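Local coordinates for protein FAD-binding oxidoreductase (Gulosibacter chungangensis, PDB 7PBG) that oxidises 4-ethylphenol with a covalently bound FAD cofactor, a dehydrogenation that probably yields 4-vinylphenol, at residues Phe283-Val288 with Asp311-Gly316. Sequence-based numbering, arbitrary orientation.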
loop_
_atom_site.group_PDB
_atom_site.type_symbol
_atom_site.label_atom_id
_atom_site.label_comp_id
_atom_site.label_asym_id
_atom_site.label_seq_id
_atom_site.Cartn_x
_atom_site.Cartn_y
_atom_site.Cartn_z
ATOM N N PHE A 283 6.034 -26.175 17.384
ATOM C CA PHE A 283 6.835 -25.044 16.865
ATOM C C PHE A 283 7.669 -24.522 18.026
ATOM O O PHE A 283 8.895 -24.384 17.923
ATOM C CB PHE A 283 5.895 -24.039 16.207
ATOM C CG PHE A 283 6.548 -23.073 15.257
ATOM C CD1 PHE A 283 5.780 -22.473 14.286
ATOM C CD2 PHE A 283 7.901 -22.790 15.318
ATOM C CE1 PHE A 283 6.350 -21.580 13.402
ATOM C CE2 PHE A 283 8.481 -21.907 14.416
ATOM C CZ PHE A 283 7.691 -21.255 13.502
ATOM N N ASP A 284 7.026 -24.276 19.175
ATOM C CA ASP A 284 7.795 -23.747 20.323
ATOM C C ASP A 284 8.851 -24.764 20.735
ATOM O O ASP A 284 9.995 -24.366 21.018
ATOM C CB ASP A 284 6.901 -23.371 21.508
ATOM C CG ASP A 284 6.572 -21.882 21.639
ATOM O OD1 ASP A 284 6.985 -21.056 20.754
ATOM O OD2 ASP A 284 5.924 -21.554 22.661
ATOM N N ALA A 285 8.482 -26.027 20.880
ATOM C CA ALA A 285 9.432 -27.081 21.291
ATOM C C ALA A 285 10.653 -27.063 20.363
ATOM O O ALA A 285 11.784 -27.068 20.823
ATOM C CB ALA A 285 8.716 -28.413 21.284
ATOM N N ALA A 286 10.433 -26.956 19.071
ATOM C CA ALA A 286 11.543 -27.062 18.095
ATOM C C ALA A 286 12.517 -25.867 18.202
ATOM O O ALA A 286 13.655 -25.994 17.733
ATOM C CB ALA A 286 10.958 -27.219 16.728
ATOM N N CYS A 287 12.127 -24.782 18.892
ATOM C CA CYS A 287 13.002 -23.628 19.138
ATOM C C CYS A 287 13.909 -23.817 20.342
ATOM O O CYS A 287 14.877 -23.031 20.463
ATOM C CB CYS A 287 12.190 -22.345 19.243
ATOM S SG CYS A 287 11.394 -21.936 17.669
ATOM N N VAL A 288 13.619 -24.765 21.223
ATOM C CA VAL A 288 14.328 -24.914 22.522
ATOM C C VAL A 288 14.692 -26.360 22.793
ATOM O O VAL A 288 15.226 -26.625 23.866
ATOM C CB VAL A 288 13.497 -24.412 23.704
ATOM C CG1 VAL A 288 13.355 -22.906 23.653
ATOM C CG2 VAL A 288 12.170 -25.144 23.790
ATOM N N ASP A 311 3.886 -30.382 28.971
ATOM C CA ASP A 311 3.992 -30.514 30.446
ATOM C C ASP A 311 5.395 -30.133 30.889
ATOM O O ASP A 311 5.549 -29.445 31.877
ATOM C CB ASP A 311 3.705 -31.942 30.907
ATOM C CG ASP A 311 2.275 -32.381 30.638
ATOM O OD1 ASP A 311 1.416 -31.478 30.428
ATOM O OD2 ASP A 311 2.016 -33.610 30.692
ATOM N N GLU A 312 6.382 -30.522 30.137
ATOM C CA GLU A 312 7.795 -30.361 30.575
ATOM C C GLU A 312 8.277 -28.954 30.242
ATOM O O GLU A 312 9.033 -28.415 30.994
ATOM C CB GLU A 312 8.637 -31.491 29.979
ATOM C CG GLU A 312 8.241 -32.841 30.546
ATOM C CD GLU A 312 8.995 -34.010 29.947
ATOM O OE1 GLU A 312 8.451 -35.118 29.992
ATOM O OE2 GLU A 312 10.089 -33.767 29.352
ATOM N N LEU A 313 7.912 -28.399 29.093
ATOM C CA LEU A 313 8.222 -26.982 28.756
ATOM C C LEU A 313 7.342 -26.052 29.578
ATOM O O LEU A 313 7.715 -24.887 29.738
ATOM C CB LEU A 313 8.012 -26.758 27.273
ATOM C CG LEU A 313 8.895 -27.578 26.348
ATOM C CD1 LEU A 313 8.533 -27.328 24.910
ATOM C CD2 LEU A 313 10.360 -27.183 26.578
ATOM N N GLY A 314 6.217 -26.551 30.096
ATOM C CA GLY A 314 5.311 -25.704 30.883
ATOM C C GLY A 314 4.636 -24.661 30.001
ATOM O O GLY A 314 4.476 -23.530 30.458
ATOM N N ILE A 315 4.182 -25.057 28.815
ATOM C CA ILE A 315 3.497 -24.139 27.867
ATOM C C ILE A 315 2.061 -24.653 27.598
ATOM O O ILE A 315 1.359 -25.001 28.566
ATOM C CB ILE A 315 4.412 -23.886 26.649
ATOM C CG1 ILE A 315 4.798 -25.156 25.893
ATOM C CG2 ILE A 315 5.692 -23.191 27.114
ATOM C CD1 ILE A 315 5.673 -24.874 24.698
ATOM N N GLY A 316 1.610 -24.649 26.361
ATOM C CA GLY A 316 0.260 -25.147 26.010
ATOM C C GLY A 316 0.336 -25.871 24.698
ATOM O O GLY A 316 1.340 -25.719 24.005
#
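Asp284, Ala285 and Val288, on one side of the short helix 281-288, pack against Leu313 and Ile315 at the end of helix 303-313 in a small, buried and largely apolar contact. It lies beside the large antiparallel sheet that, as in other PCMH-type flavoproteins, probably forms the substrate domain; both helices lie in the connection between strands 277-280 and 318-326, neighbours in that sheet. The pairing illustrates how a helix terminus can present two side chains at once: Gly314, with positive phi (69°), turns the chain out of the helix, and the side chains on its two flanks, Leu313 and Ile315, both start out toward helix 281-288. Leu313 supplies the larger share. With CG anti to the carbonyl carbon (chi1 -62°), the side chain extends across the gap and its two methyls reach different residues. CD1 lies 3.7 Å from Ala285 CA and also touches its CB. CD2 meets Val288 CG2 tip to tip at 3.9 Å. No hydrogen bond links the two segments, and the one charged group at the interface is satisfied by others: the Asp284 carboxylate forms a salt bridge with Arg279 through OD1 and is hydrogen-bonded through OD2 to Tyr321 OH. Leu367 of helix 363-375 touches both Asp284 and Val288. With the Asp284 side chain about 11 Å from the bound FAD, this is structural packing and not part of the flavin site. Ile315 passes obliquely across the aspartate, its extended CG1 branch (chi2 179°) bringing CD1 to 3.7 Å from Asp284 CB.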